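Local coordinates for C24 protein (Bizionia argentinensis JUB59, PDB 6OV6) that probably forms the receptor-binding tip of a long tail fibre of a temperate bacteriophage, a trimer that binds manganese, its exact function unknown, at residues E34-G37 with N38-I42; G107-W111 with A112-K116; K116-T119 with L120-S124; E158-G162 with S163-G167. One frame throughout, in Å; residues are numbered along the deposited sequence.

Interaction 1. Residues E34-G37 with N38-I42; sequences ELAG and NKAII
The methyl group of Ala36 overlaps that of Ala40, with CB to CB at 3.6 Å, and the tip of Ile42 comes to the same methyl, its CD1 lying 3.8 Å from Ala36 CB. Ile42 reaches it through CG1, which stands beside the backbone N (chi1 -58°) and turns CD1 back to the incoming loop. The contact is a reversal of the chain: a loop enters strand 40-42, and Gly37 (phi 104°) and Lys39, which has left-handed backbone angles, shape the bend between them. The carbonyl O of Gly37 rests 3.3 Å from Ala40 CB. Lys39 and Ala40 both face Tyr58 in a G1 beta bulge against strand 51-59. A water donates to Glu34 OE2 at 2.7 Å and, weakly, to Asn38 OD1; OE2 is also bonded to Tyr58 OH, and OD1 to the backbone N of Asn60. Leu35 of the third subunit packs on both Ala36 and Ile42. No direct hydrogen bond joins residues 34-37 to 38-42, so within the two segments the contact is apolar, with one weak water bridge between Glu34 and Asn38, and its apolar inner side continues into the trimer interface.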
ATOM      1  N   GLU A  34       9.543  -1.751 -40.650  1.00 22.40           N
ATOM      2  CA  GLU A  34       8.379  -1.163 -39.963  1.00 22.58           C
ATOM      3  C   GLU A  34       8.227  -1.733 -38.551  1.00 24.48           C
ATOM      4  O   GLU A  34       7.632  -1.071 -37.706  1.00 26.17           O
ATOM      5  CB  GLU A  34       7.054  -1.381 -40.733  1.00 24.37           C
ATOM      6  CG  GLU A  34       6.824  -0.428 -41.876  1.00 38.91           C
ATOM      7  CD  GLU A  34       7.074   1.044 -41.629  1.00 36.08           C
ATOM      8  OE1 GLU A  34       6.473   1.624 -40.701  1.00 41.14           O
ATOM      9  OE2 GLU A  34       7.806   1.640 -42.445  1.00 38.36           O
ATOM     10  N   LEU A  35       8.722  -2.952 -38.296  1.00 22.23           N
ATOM     11  CA  LEU A  35       8.673  -3.566 -36.951  1.00 23.20           C
ATOM     12  C   LEU A  35       9.463  -2.693 -35.962  1.00 26.61           C
ATOM     13  O   LEU A  35       9.124  -2.622 -34.777  1.00 24.96           O
ATOM     14  CB  LEU A  35       9.273  -5.001 -36.959  1.00 24.41           C
ATOM     15  CG  LEU A  35       8.562  -6.052 -37.830  1.00 29.96           C
ATOM     16  CD1 LEU A  35       9.136  -7.441 -37.564  1.00 31.26           C
ATOM     17  CD2 LEU A  35       7.041  -6.013 -37.635  1.00 31.85           C
ATOM     18  N   ALA A  36      10.538  -2.060 -36.464  1.00 25.64           N
ATOM     19  CA  ALA A  36      11.392  -1.152 -35.698  1.00 26.20           C
ATOM     20  C   ALA A  36      10.754   0.234 -35.653  1.00 30.08           C
ATOM     21  O   ALA A  36      10.770   0.880 -34.615  1.00 29.30           O
ATOM     22  CB  ALA A  36      12.778  -1.087 -36.326  1.00 26.46           C
ATOM     23  N   GLY A  37      10.170   0.655 -36.778  1.00 26.21           N
ATOM     24  CA  GLY A  37       9.538   1.949 -36.942  1.00 26.69           C
ATOM     25  C   GLY A  37      10.447   2.840 -37.756  1.00 29.02           C
ATOM     26  O   GLY A  37      11.663   2.592 -37.826  1.00 25.49           O
ATOM     27  N   ASN A  38       9.874   3.891 -38.359  1.00 26.32           N
ATOM     28  CA  ASN A  38      10.631   4.827 -39.199  1.00 25.56           C
ATOM     29  C   ASN A  38      11.811   5.481 -38.459  1.00 27.62           C
ATOM     30  O   ASN A  38      11.684   5.803 -37.266  1.00 25.67           O
ATOM     31  CB  ASN A  38       9.706   5.872 -39.800  1.00 28.42           C
ATOM     32  CG  ASN A  38      10.322   6.606 -40.975  1.00 35.24           C
ATOM     33  OD1 ASN A  38      11.149   6.072 -41.730  1.00 32.30           O
ATOM     34  ND2 ASN A  38       9.980   7.872 -41.110  1.00 32.44           N
ATOM     35  N   LYS A  39      12.947   5.654 -39.167  1.00 25.17           N
ATOM     36  CA  LYS A  39      14.181   6.267 -38.642  1.00 26.71           C
ATOM     37  C   LYS A  39      14.776   5.487 -37.482  1.00 29.86           C
ATOM     38  O   LYS A  39      15.291   6.056 -36.519  1.00 28.39           O
ATOM     39  CB  LYS A  39      14.010   7.784 -38.330  1.00 29.21           C
ATOM     40  CG  LYS A  39      13.704   8.601 -39.578  1.00 40.10           C
ATOM     41  CD  LYS A  39      13.252  10.018 -39.224  1.00 52.03           C
ATOM     42  CE  LYS A  39      12.633  10.689 -40.427  1.00 71.03           C
ATOM     43  NZ  LYS A  39      12.037  12.002 -40.065  1.00 83.96           N
ATOM     44  N   ALA A  40      14.794   4.169 -37.642  1.00 28.61           N
ATOM     45  CA  ALA A  40      15.371   3.313 -36.631  1.00 26.80           C
ATOM     46  C   ALA A  40      16.798   3.017 -37.005  1.00 28.09           C
ATOM     47  O   ALA A  40      17.139   2.893 -38.194  1.00 25.73           O
ATOM     48  CB  ALA A  40      14.603   2.014 -36.557  1.00 27.51           C
ATOM     49  N   ILE A  41      17.620   2.875 -35.979  1.00 24.76           N
ATOM     50  CA  ILE A  41      18.962   2.342 -36.084  1.00 25.29           C
ATOM     51  C   ILE A  41      18.717   0.840 -35.882  1.00 28.92           C
ATOM     52  O   ILE A  41      18.288   0.421 -34.799  1.00 28.82           O
ATOM     53  CB  ILE A  41      19.942   2.913 -35.029  1.00 28.44           C
ATOM     54  CG1 ILE A  41      20.208   4.418 -35.290  1.00 29.60           C
ATOM     55  CG2 ILE A  41      21.246   2.060 -35.052  1.00 29.03           C
ATOM     56  CD1 ILE A  41      20.957   5.158 -34.178  1.00 35.30           C
ATOM     57  N   ILE A  42      18.941   0.049 -36.935  1.00 25.42           N
ATOM     58  CA  ILE A  42      18.702  -1.386 -36.902  1.00 25.67           C
ATOM     59  C   ILE A  42      19.889  -2.089 -36.236  1.00 30.68           C
ATOM     60  O   ILE A  42      19.697  -2.970 -35.394  1.00 27.70           O
ATOM     61  CB  ILE A  42      18.454  -1.937 -38.353  1.00 27.57           C
ATOM     62  CG1 ILE A  42      17.259  -1.239 -39.075  1.00 27.61           C
ATOM     63  CG2 ILE A  42      18.353  -3.491 -38.376  1.00 27.80           C
ATOM     64  CD1 ILE A  42      15.840  -1.452 -38.499  1.00 32.54           C
TER
HETATM   65  O   HOH W   1       9.000   3.920 -43.111  1.00 40.65           O
HETATM   66  O   HOH W   2      12.365   3.648 -35.022  1.00 43.81           O

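Interaction 2. Residues G107-W111 with A112-K116; sequences GSISW and AEFAK
Trp111 O takes two hydrogen bonds, one from Phe114 N at 3.0 Å and one from a water at 2.8 Å that also donates to Phe114 O. The first belongs to a short 3-10 turn between strands 109-110 and 115-116, and the preceding bond of the turn runs from Glu113 N to Ser110 O (3.2 Å). The turn also brings two aromatic side chains together. Trp111 swings its indole across Phe114 because its CG points opposite the main-chain N (chi1 -179°), and Phe114 CB sits over the face of the six-membered ring, 4.1 Å from its centroid, in a CH-pi contact. The rings themselves meet obliquely, their planes 31° apart, with Trp111 CZ3 over one face of the phenyl ring. Ser110 O lies at the edge of that ring, near its plane. Phe66 stacks on the indole and Phe102 meets it edge-to-face, while Phe114 packs on Val57 and Ile59 of strand 51-59, so the pair lies against the mixed beta sheet. Glu113 extends its chain back along the turn to a salt bridge with Lys39, while its carbonyl O accepts from Arg121 of the second subunit. On the way, Glu113 OE1 passes 3.7 Å from Ile109 CG2, a methyl that also touches Phe114 CE2 at 3.8 Å.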
ATOM      1  N   GLY A 107      17.294  17.347 -48.495  1.00 38.44           N
ATOM      2  CA  GLY A 107      17.107  15.915 -48.315  1.00 37.26           C
ATOM      3  C   GLY A 107      17.691  15.355 -47.038  1.00 37.22           C
ATOM      4  O   GLY A 107      17.338  14.235 -46.659  1.00 34.87           O
ATOM      5  N   SER A 108      18.567  16.135 -46.341  1.00 32.30           N
ATOM      6  CA  SER A 108      19.134  15.674 -45.078  1.00 31.40           C
ATOM      7  C   SER A 108      18.082  15.657 -43.956  1.00 35.84           C
ATOM      8  O   SER A 108      17.105  16.408 -43.996  1.00 35.46           O
ATOM      9  CB  SER A 108      20.380  16.474 -44.675  1.00 32.33           C
ATOM     10  OG  SER A 108      20.041  17.800 -44.300  1.00 33.96           O
ATOM     11  N   ILE A 109      18.273  14.763 -42.995  1.00 33.22           N
ATOM     12  CA  ILE A 109      17.375  14.513 -41.871  1.00 33.78           C
ATOM     13  C   ILE A 109      18.184  14.690 -40.612  1.00 36.14           C
ATOM     14  O   ILE A 109      19.329  14.217 -40.549  1.00 34.41           O
ATOM     15  CB  ILE A 109      16.831  13.028 -41.939  1.00 36.76           C
ATOM     16  CG1 ILE A 109      16.313  12.598 -43.336  1.00 38.62           C
ATOM     17  CG2 ILE A 109      15.860  12.680 -40.811  1.00 35.66           C
ATOM     18  CD1 ILE A 109      15.185  13.409 -43.966  1.00 55.07           C
ATOM     19  N   SER A 110      17.572  15.288 -39.576  1.00 32.53           N
ATOM     20  CA  SER A 110      18.209  15.428 -38.268  1.00 31.26           C
ATOM     21  C   SER A 110      18.528  14.022 -37.734  1.00 33.60           C
ATOM     22  O   SER A 110      17.629  13.181 -37.656  1.00 33.34           O
ATOM     23  CB  SER A 110      17.270  16.139 -37.297  1.00 34.61           C
ATOM     24  OG  SER A 110      17.811  16.143 -35.989  1.00 42.80           O
ATOM     25  N   TRP A 111      19.799  13.763 -37.419  1.00 31.49           N
ATOM     26  CA  TRP A 111      20.260  12.482 -36.874  1.00 32.16           C
ATOM     27  C   TRP A 111      19.625  12.159 -35.515  1.00 37.43           C
ATOM     28  O   TRP A 111      19.425  10.990 -35.220  1.00 36.41           O
ATOM     29  CB  TRP A 111      21.791  12.443 -36.799  1.00 30.95           C
ATOM     30  CG  TRP A 111      22.414  11.173 -36.278  1.00 31.52           C
ATOM     31  CD1 TRP A 111      23.319  11.072 -35.259  1.00 34.07           C
ATOM     32  CD2 TRP A 111      22.247   9.839 -36.798  1.00 31.03           C
ATOM     33  NE1 TRP A 111      23.725   9.767 -35.110  1.00 33.56           N
ATOM     34  CE2 TRP A 111      23.076   8.985 -36.032  1.00 34.73           C
ATOM     35  CE3 TRP A 111      21.456   9.277 -37.818  1.00 31.54           C
ATOM     36  CZ2 TRP A 111      23.138   7.602 -36.253  1.00 33.89           C
ATOM     37  CZ3 TRP A 111      21.567   7.919 -38.076  1.00 32.65           C
ATOM     38  CH2 TRP A 111      22.399   7.095 -37.301  1.00 33.55           C
ATOM     39  N   ALA A 112      19.269  13.187 -34.721  1.00 36.38           N
ATOM     40  CA  ALA A 112      18.630  13.026 -33.401  1.00 37.56           C
ATOM     41  C   ALA A 112      17.246  12.344 -33.503  1.00 39.60           C
ATOM     42  O   ALA A 112      16.751  11.797 -32.515  1.00 40.00           O
ATOM     43  CB  ALA A 112      18.501  14.375 -32.717  1.00 38.88           C
ATOM     44  N   GLU A 113      16.646  12.347 -34.705  1.00 33.53           N
ATOM     45  CA  GLU A 113      15.359  11.684 -34.975  1.00 31.63           C
ATOM     46  C   GLU A 113      15.515  10.151 -35.108  1.00 33.08           C
ATOM     47  O   GLU A 113      14.513   9.429 -35.102  1.00 30.85           O
ATOM     48  CB  GLU A 113      14.709  12.269 -36.222  1.00 33.04           C
ATOM     49  CG  GLU A 113      14.156  13.670 -36.002  1.00 43.13           C
ATOM     50  CD  GLU A 113      13.598  14.352 -37.237  1.00 61.76           C
ATOM     51  OE1 GLU A 113      13.334  13.658 -38.249  1.00 52.23           O
ATOM     52  OE2 GLU A 113      13.387  15.585 -37.174  1.00 65.69           O
ATOM     53  N   PHE A 114      16.765   9.664 -35.236  1.00 29.32           N
ATOM     54  CA  PHE A 114      17.072   8.244 -35.329  1.00 28.92           C
ATOM     55  C   PHE A 114      17.218   7.667 -33.940  1.00 35.99           C
ATOM     56  O   PHE A 114      17.898   8.251 -33.086  1.00 38.00           O
ATOM     57  CB  PHE A 114      18.305   7.968 -36.197  1.00 29.20           C
ATOM     58  CG  PHE A 114      18.031   8.135 -37.672  1.00 29.07           C
ATOM     59  CD1 PHE A 114      17.938   7.029 -38.506  1.00 30.08           C
ATOM     60  CD2 PHE A 114      17.894   9.403 -38.233  1.00 28.88           C
ATOM     61  CE1 PHE A 114      17.688   7.185 -39.866  1.00 29.18           C
ATOM     62  CE2 PHE A 114      17.659   9.561 -39.594  1.00 30.74           C
ATOM     63  CZ  PHE A 114      17.572   8.449 -40.406  1.00 28.21           C
ATOM     64  N   ALA A 115      16.527   6.560 -33.695  1.00 33.28           N
ATOM     65  CA  ALA A 115      16.529   5.932 -32.375  1.00 34.12           C
ATOM     66  C   ALA A 115      17.179   4.561 -32.356  1.00 34.18           C
ATOM     67  O   ALA A 115      16.990   3.759 -33.264  1.00 29.80           O
ATOM     68  CB  ALA A 115      15.112   5.851 -31.830  1.00 35.16           C
ATOM     69  N   LYS A 116      17.940   4.296 -31.296  1.00 34.07           N
ATOM     70  CA  LYS A 116      18.555   2.992 -31.085  1.00 35.45           C
ATOM     71  C   LYS A 116      17.435   2.151 -30.434  1.00 36.80           C
ATOM     72  O   LYS A 116      16.583   2.706 -29.736  1.00 36.15           O
ATOM     73  CB  LYS A 116      19.754   3.133 -30.127  1.00 40.05           C
ATOM     74  CG  LYS A 116      20.771   2.001 -30.230  1.00 64.02           C
ATOM     75  CD  LYS A 116      21.884   2.325 -31.222  1.00 72.61           C
ATOM     76  CE  LYS A 116      22.919   1.233 -31.249  1.00 70.12           C
ATOM     77  NZ  LYS A 116      22.504   0.088 -32.101  1.00 63.72           N
TER
HETATM   78  O   HOH W   3      14.695  16.075 -39.808  1.00 39.92           O
HETATM   79  O   HOH W   4      20.555   9.509 -33.174  1.00 42.56           O

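Interaction 3. Residues K116-T119 with L120-S124; sequences KLTT and LRELS
Thr119 holds OG1 between its backbone N and carbonyl carbon (chi1 65°), the rotation that turns the hydroxyl to the first turn of helix 120-125, while Thr118 sets CG2 anti to its own N (chi1 -65° for OG1), which points the methyl at Glu122 CB. Thr119 is the N-cap. Its OG1 accepts from Glu122 N at 3.1 Å in a nearly straight bond, N-H...O 160°, supplying an acceptor for an amide at the open start of the helix. The carbonyl of Thr119 begins the regular pattern, receiving Leu123 N at 3.0 Å. Beside these bonds, Thr118 CG2 covers Glu122 CB at 3.6 Å and also nears Leu123 CG, so a short apolar patch lies next to the polar cap. Glu122, bent at chi2, carries its carboxylate away to a salt bridge with Arg126. The helix start lies within the trimer interface: Leu120 packs on Leu123 of the third subunit, and Thr118 N donates to Ser124 OG of the second. Within the helix, Leu120 O accepts twice from Ser124, from N at 2.8 Å and from OG at 2.7 Å, the two donors arriving from opposite faces of the carbonyl plane.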
ATOM      1  N   LYS A 116      17.940   4.296 -31.296  1.00 34.07           N
ATOM      2  CA  LYS A 116      18.555   2.992 -31.085  1.00 35.45           C
ATOM      3  C   LYS A 116      17.435   2.151 -30.434  1.00 36.80           C
ATOM      4  O   LYS A 116      16.583   2.706 -29.736  1.00 36.15           O
ATOM      5  CB  LYS A 116      19.754   3.133 -30.127  1.00 40.05           C
ATOM      6  CG  LYS A 116      20.771   2.001 -30.230  1.00 64.02           C
ATOM      7  CD  LYS A 116      21.884   2.325 -31.222  1.00 72.61           C
ATOM      8  CE  LYS A 116      22.919   1.233 -31.249  1.00 70.12           C
ATOM      9  NZ  LYS A 116      22.504   0.088 -32.101  1.00 63.72           N
ATOM     10  N   LEU A 117      17.397   0.849 -30.690  1.00 30.90           N
ATOM     11  CA  LEU A 117      16.315   0.043 -30.137  1.00 30.34           C
ATOM     12  C   LEU A 117      16.726  -0.939 -29.066  1.00 31.22           C
ATOM     13  O   LEU A 117      17.878  -1.369 -29.034  1.00 31.56           O
ATOM     14  CB  LEU A 117      15.635  -0.744 -31.271  1.00 31.13           C
ATOM     15  CG  LEU A 117      15.283   0.042 -32.523  1.00 36.59           C
ATOM     16  CD1 LEU A 117      15.201  -0.868 -33.712  1.00 37.06           C
ATOM     17  CD2 LEU A 117      14.032   0.896 -32.308  1.00 37.78           C
ATOM     18  N   THR A 118      15.758  -1.332 -28.212  1.00 25.61           N
ATOM     19  CA  THR A 118      15.940  -2.418 -27.267  1.00 26.12           C
ATOM     20  C   THR A 118      15.578  -3.661 -28.093  1.00 29.32           C
ATOM     21  O   THR A 118      14.578  -3.641 -28.830  1.00 29.20           O
ATOM     22  CB  THR A 118      15.022  -2.273 -26.053  1.00 31.40           C
ATOM     23  OG1 THR A 118      15.406  -1.099 -25.334  1.00 34.30           O
ATOM     24  CG2 THR A 118      15.085  -3.471 -25.139  1.00 25.33           C
ATOM     25  N   THR A 119      16.368  -4.728 -27.975  1.00 25.43           N
ATOM     26  CA  THR A 119      16.126  -5.933 -28.779  1.00 24.81           C
ATOM     27  C   THR A 119      14.883  -6.678 -28.307  1.00 27.63           C
ATOM     28  O   THR A 119      14.470  -6.527 -27.153  1.00 26.15           O
ATOM     29  CB  THR A 119      17.329  -6.869 -28.728  1.00 28.50           C
ATOM     30  OG1 THR A 119      17.459  -7.333 -27.385  1.00 26.61           O
ATOM     31  CG2 THR A 119      18.640  -6.209 -29.211  1.00 29.89           C
ATOM     32  N   LEU A 120      14.333  -7.538 -29.175  1.00 24.17           N
ATOM     33  CA  LEU A 120      13.202  -8.369 -28.786  1.00 25.18           C
ATOM     34  C   LEU A 120      13.620  -9.357 -27.693  1.00 30.13           C
ATOM     35  O   LEU A 120      12.807  -9.663 -26.829  1.00 29.56           O
ATOM     36  CB  LEU A 120      12.643  -9.109 -29.987  1.00 25.74           C
ATOM     37  CG  LEU A 120      11.674  -8.303 -30.818  1.00 33.23           C
ATOM     38  CD1 LEU A 120      11.536  -8.920 -32.206  1.00 34.68           C
ATOM     39  CD2 LEU A 120      10.282  -8.196 -30.116  1.00 34.01           C
ATOM     40  N   ARG A 121      14.888  -9.797 -27.704  1.00 27.69           N
ATOM     41  CA  ARG A 121      15.450 -10.676 -26.666  1.00 29.53           C
ATOM     42  C   ARG A 121      15.341  -9.992 -25.294  1.00 30.10           C
ATOM     43  O   ARG A 121      14.858 -10.601 -24.345  1.00 27.48           O
ATOM     44  CB  ARG A 121      16.918 -11.006 -27.004  1.00 31.12           C
ATOM     45  CG  ARG A 121      17.524 -12.090 -26.158  1.00 49.41           C
ATOM     46  CD  ARG A 121      19.023 -12.171 -26.374  1.00 52.25           C
ATOM     47  NE  ARG A 121      19.612 -13.009 -25.341  1.00 57.02           N
ATOM     48  CZ  ARG A 121      20.167 -14.189 -25.560  1.00 66.72           C
ATOM     49  NH1 ARG A 121      20.285 -14.655 -26.798  1.00 41.46           N
ATOM     50  NH2 ARG A 121      20.644 -14.899 -24.549  1.00 67.96           N
ATOM     51  N   GLU A 122      15.732  -8.710 -25.217  1.00 26.02           N
ATOM     52  CA  GLU A 122      15.663  -7.928 -23.974  1.00 26.07           C
ATOM     53  C   GLU A 122      14.228  -7.643 -23.549  1.00 27.49           C
ATOM     54  O   GLU A 122      13.896  -7.785 -22.368  1.00 26.01           O
ATOM     55  CB  GLU A 122      16.504  -6.643 -24.125  1.00 27.67           C
ATOM     56  CG  GLU A 122      16.676  -5.831 -22.847  1.00 38.16           C
ATOM     57  CD  GLU A 122      17.296  -6.534 -21.650  1.00 51.35           C
ATOM     58  OE1 GLU A 122      18.041  -7.525 -21.830  1.00 40.24           O
ATOM     59  OE2 GLU A 122      17.032  -6.074 -20.519  1.00 48.30           O
ATOM     60  N   LEU A 123      13.350  -7.305 -24.516  1.00 24.50           N
ATOM     61  CA  LEU A 123      11.932  -7.084 -24.236  1.00 24.90           C
ATOM     62  C   LEU A 123      11.255  -8.353 -23.706  1.00 28.49           C
ATOM     63  O   LEU A 123      10.441  -8.266 -22.785  1.00 27.17           O
ATOM     64  CB  LEU A 123      11.199  -6.539 -25.470  1.00 24.34           C
ATOM     65  CG  LEU A 123      11.555  -5.117 -25.885  1.00 28.49           C
ATOM     66  CD1 LEU A 123      10.911  -4.787 -27.212  1.00 27.54           C
ATOM     67  CD2 LEU A 123      11.125  -4.079 -24.823  1.00 29.90           C
ATOM     68  N   SER A 124      11.639  -9.531 -24.247  1.00 24.74           N
ATOM     69  CA  SER A 124      11.119 -10.837 -23.829  1.00 26.20           C
ATOM     70  C   SER A 124      11.550 -11.168 -22.394  1.00 31.77           C
ATOM     71  O   SER A 124      10.746 -11.699 -21.639  1.00 32.37           O
ATOM     72  CB  SER A 124      11.571 -11.941 -24.783  1.00 29.25           C
ATOM     73  OG  SER A 124      11.099 -11.655 -26.088  1.00 31.32           O
TER

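Interaction 4. Residues E158-G162 with S163-G167; sequences ENLKG and SFIVG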
ATOM      1  N   GLU A 158      -5.402 -13.800  -8.004  1.00 31.18           N
ATOM      2  CA  GLU A 158      -5.513 -13.405  -6.599  1.00 29.75           C
ATOM      3  C   GLU A 158      -6.736 -12.503  -6.515  1.00 30.52           C
ATOM      4  O   GLU A 158      -7.008 -11.799  -7.459  1.00 31.34           O
ATOM      5  CB  GLU A 158      -4.261 -12.599  -6.177  1.00 30.80           C
ATOM      6  CG  GLU A 158      -2.933 -13.318  -6.340  1.00 39.16           C
ATOM      7  CD  GLU A 158      -2.825 -14.699  -5.712  1.00 54.14           C
ATOM      8  OE1 GLU A 158      -3.166 -14.845  -4.513  1.00 33.64           O
ATOM      9  OE2 GLU A 158      -2.387 -15.636  -6.417  1.00 46.28           O
ATOM     10  N   ASN A 159      -7.497 -12.541  -5.416  1.00 28.63           N
ATOM     11  CA  ASN A 159      -8.628 -11.632  -5.287  1.00 27.75           C
ATOM     12  C   ASN A 159      -8.094 -10.408  -4.512  1.00 30.41           C
ATOM     13  O   ASN A 159      -7.992 -10.444  -3.273  1.00 28.88           O
ATOM     14  CB  ASN A 159      -9.801 -12.290  -4.519  1.00 28.70           C
ATOM     15  CG  ASN A 159     -10.949 -11.337  -4.316  1.00 42.78           C
ATOM     16  OD1 ASN A 159     -10.922 -10.192  -4.792  1.00 33.19           O
ATOM     17  ND2 ASN A 159     -11.986 -11.777  -3.612  1.00 34.01           N
ATOM     18  N   LEU A 160      -7.766  -9.339  -5.249  1.00 26.39           N
ATOM     19  CA  LEU A 160      -7.179  -8.113  -4.671  1.00 25.70           C
ATOM     20  C   LEU A 160      -8.184  -7.007  -4.362  1.00 29.11           C
ATOM     21  O   LEU A 160      -7.804  -5.948  -3.879  1.00 27.03           O
ATOM     22  CB  LEU A 160      -6.040  -7.610  -5.584  1.00 24.64           C
ATOM     23  CG  LEU A 160      -4.927  -8.627  -5.881  1.00 27.17           C
ATOM     24  CD1 LEU A 160      -3.856  -8.023  -6.800  1.00 26.04           C
ATOM     25  CD2 LEU A 160      -4.286  -9.119  -4.618  1.00 25.10           C
ATOM     26  N   LYS A 161      -9.482  -7.273  -4.600  1.00 26.87           N
ATOM     27  CA  LYS A 161     -10.565  -6.309  -4.400  1.00 26.24           C
ATOM     28  C   LYS A 161     -10.621  -5.843  -2.954  1.00 30.23           C
ATOM     29  O   LYS A 161     -10.596  -6.675  -2.045  1.00 29.10           O
ATOM     30  CB  LYS A 161     -11.920  -6.935  -4.809  1.00 28.66           C
ATOM     31  CG  LYS A 161     -12.037  -7.244  -6.303  1.00 33.28           C
ATOM     32  CD  LYS A 161     -13.461  -7.775  -6.653  1.00 35.18           C
ATOM     33  CE  LYS A 161     -13.714  -9.170  -6.106  1.00 40.43           C
ATOM     34  NZ  LYS A 161     -15.093  -9.645  -6.395  1.00 51.37           N
ATOM     35  N   GLY A 162     -10.629  -4.527  -2.764  1.00 29.63           N
ATOM     36  CA  GLY A 162     -10.666  -3.905  -1.438  1.00 30.23           C
ATOM     37  C   GLY A 162      -9.411  -4.053  -0.594  1.00 32.94           C
ATOM     38  O   GLY A 162      -9.427  -3.720   0.597  1.00 34.59           O
ATOM     39  N   SER A 163      -8.311  -4.554  -1.169  1.00 26.32           N
ATOM     40  CA  SER A 163      -7.097  -4.765  -0.376  1.00 25.17           C
ATOM     41  C   SER A 163      -6.017  -3.703  -0.579  1.00 24.18           C
ATOM     42  O   SER A 163      -5.877  -3.143  -1.651  1.00 23.13           O
ATOM     43  CB  SER A 163      -6.495  -6.142  -0.676  1.00 30.28           C
ATOM     44  OG  SER A 163      -7.218  -7.183  -0.035  1.00 31.70           O
ATOM     45  N   PHE A 164      -5.212  -3.506   0.467  1.00 23.06           N
ATOM     46  CA  PHE A 164      -3.968  -2.722   0.478  1.00 22.10           C
ATOM     47  C   PHE A 164      -2.874  -3.761   0.299  1.00 25.99           C
ATOM     48  O   PHE A 164      -2.839  -4.748   1.025  1.00 26.53           O
ATOM     49  CB  PHE A 164      -3.782  -2.038   1.840  1.00 23.13           C
ATOM     50  CG  PHE A 164      -4.753  -0.908   2.012  1.00 23.27           C
ATOM     51  CD1 PHE A 164      -4.431   0.380   1.566  1.00 25.53           C
ATOM     52  CD2 PHE A 164      -6.017  -1.136   2.555  1.00 24.72           C
ATOM     53  CE1 PHE A 164      -5.347   1.438   1.713  1.00 26.02           C
ATOM     54  CE2 PHE A 164      -6.948  -0.086   2.681  1.00 27.29           C
ATOM     55  CZ  PHE A 164      -6.603   1.194   2.263  1.00 25.19           C
ATOM     56  N   ILE A 165      -2.008  -3.586  -0.676  1.00 22.34           N
ATOM     57  CA  ILE A 165      -0.943  -4.574  -0.860  1.00 21.08           C
ATOM     58  C   ILE A 165       0.204  -4.399   0.129  1.00 24.09           C
ATOM     59  O   ILE A 165       0.663  -3.279   0.373  1.00 24.07           O
ATOM     60  CB  ILE A 165      -0.406  -4.594  -2.343  1.00 22.49           C
ATOM     61  CG1 ILE A 165      -1.547  -4.729  -3.379  1.00 24.12           C
ATOM     62  CG2 ILE A 165       0.721  -5.615  -2.537  1.00 21.81           C
ATOM     63  CD1 ILE A 165      -2.511  -5.991  -3.185  1.00 25.24           C
ATOM     64  N   VAL A 166       0.705  -5.519   0.645  1.00 21.56           N
ATOM     65  CA  VAL A 166       1.901  -5.535   1.493  1.00 21.64           C
ATOM     66  C   VAL A 166       2.953  -6.457   0.854  1.00 24.88           C
ATOM     67  O   VAL A 166       2.599  -7.506   0.319  1.00 24.31           O
ATOM     68  CB  VAL A 166       1.575  -5.879   2.970  1.00 25.70           C
ATOM     69  CG1 VAL A 166       0.964  -7.284   3.100  1.00 26.02           C
ATOM     70  CG2 VAL A 166       2.808  -5.706   3.858  1.00 24.90           C
ATOM     71  N   GLY A 167       4.217  -6.040   0.883  1.00 22.17           N
ATOM     72  CA  GLY A 167       5.318  -6.808   0.330  1.00 21.88           C
ATOM     73  C   GLY A 167       5.569  -8.128   1.052  1.00 26.43           C
ATOM     74  O   GLY A 167       5.686  -8.192   2.287  1.00 22.96           O
TER
HETATM   75  O   HOH W   5      -8.757  -8.804  -1.440  1.00 29.42           O
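Ser163, Leu160 and Gly162 have the most surface buried in this contact, which is a type II beta turn running from Leu160 to Ser163 and leading into strand 164-167. Ser163 N closes the turn on Leu160 O at 3.1 Å, with an N-H...O angle of 155°, and Ser163 CB rests 3.5 Å from the same oxygen. Gly162 occupies the third position of the turn with a positive phi (69°), as this turn type favours. One residue earlier an Asx turn overlaps it: Asn159 OD1 accepts from Lys161 N at 3.3 Å, the amide tilted from the plane of the side-chain carbonyl. Leu160 contributes the apolar side. Its CD2 meets CD1 of Ile165 at 3.9 Å, the two side chains crossing at about a right angle, and Tyr272 of strand 267-275 touches both. Two successive bends, chi1 -51° and then chi2, fold the CD1 end of Ile165 over toward Leu160. The strand that follows pairs in parallel with a strand of the second subunit, so the sheet continues across the interface, and Gly162 and Ser163 make backbone hydrogen bonds with the third. A single water ties the polar side together: it donates to Asn159 O at 2.6 Å and to Lys161 O at 2.9 Å, and accepts from Ser163 OG at 2.6 Å.

How the interactions relate
Along the chain the four contacts follow in series, each local to its stretch of chain, and none nests within or crosses another; 1, 2 and 4 close bends or turns, and 3 caps a helix. Interaction 1 leads from the loop after helix 19-27 into strand 40-42. Interaction 2 closes the turn between strands 109-110 and 115-116; the latter strand runs parallel to 40-42, and Ile41 N probably bonds to Ala115 O. Interaction 3 begins on Lys116, where interaction 2 ends; its Leu117 packs on Ala36 and Ala40 of interaction 1. These three form one neighbourhood. Interaction 4, its nearest atoms about 20 Å from interaction 3, leads into strand 164-167, in a separate part of the elongated chain.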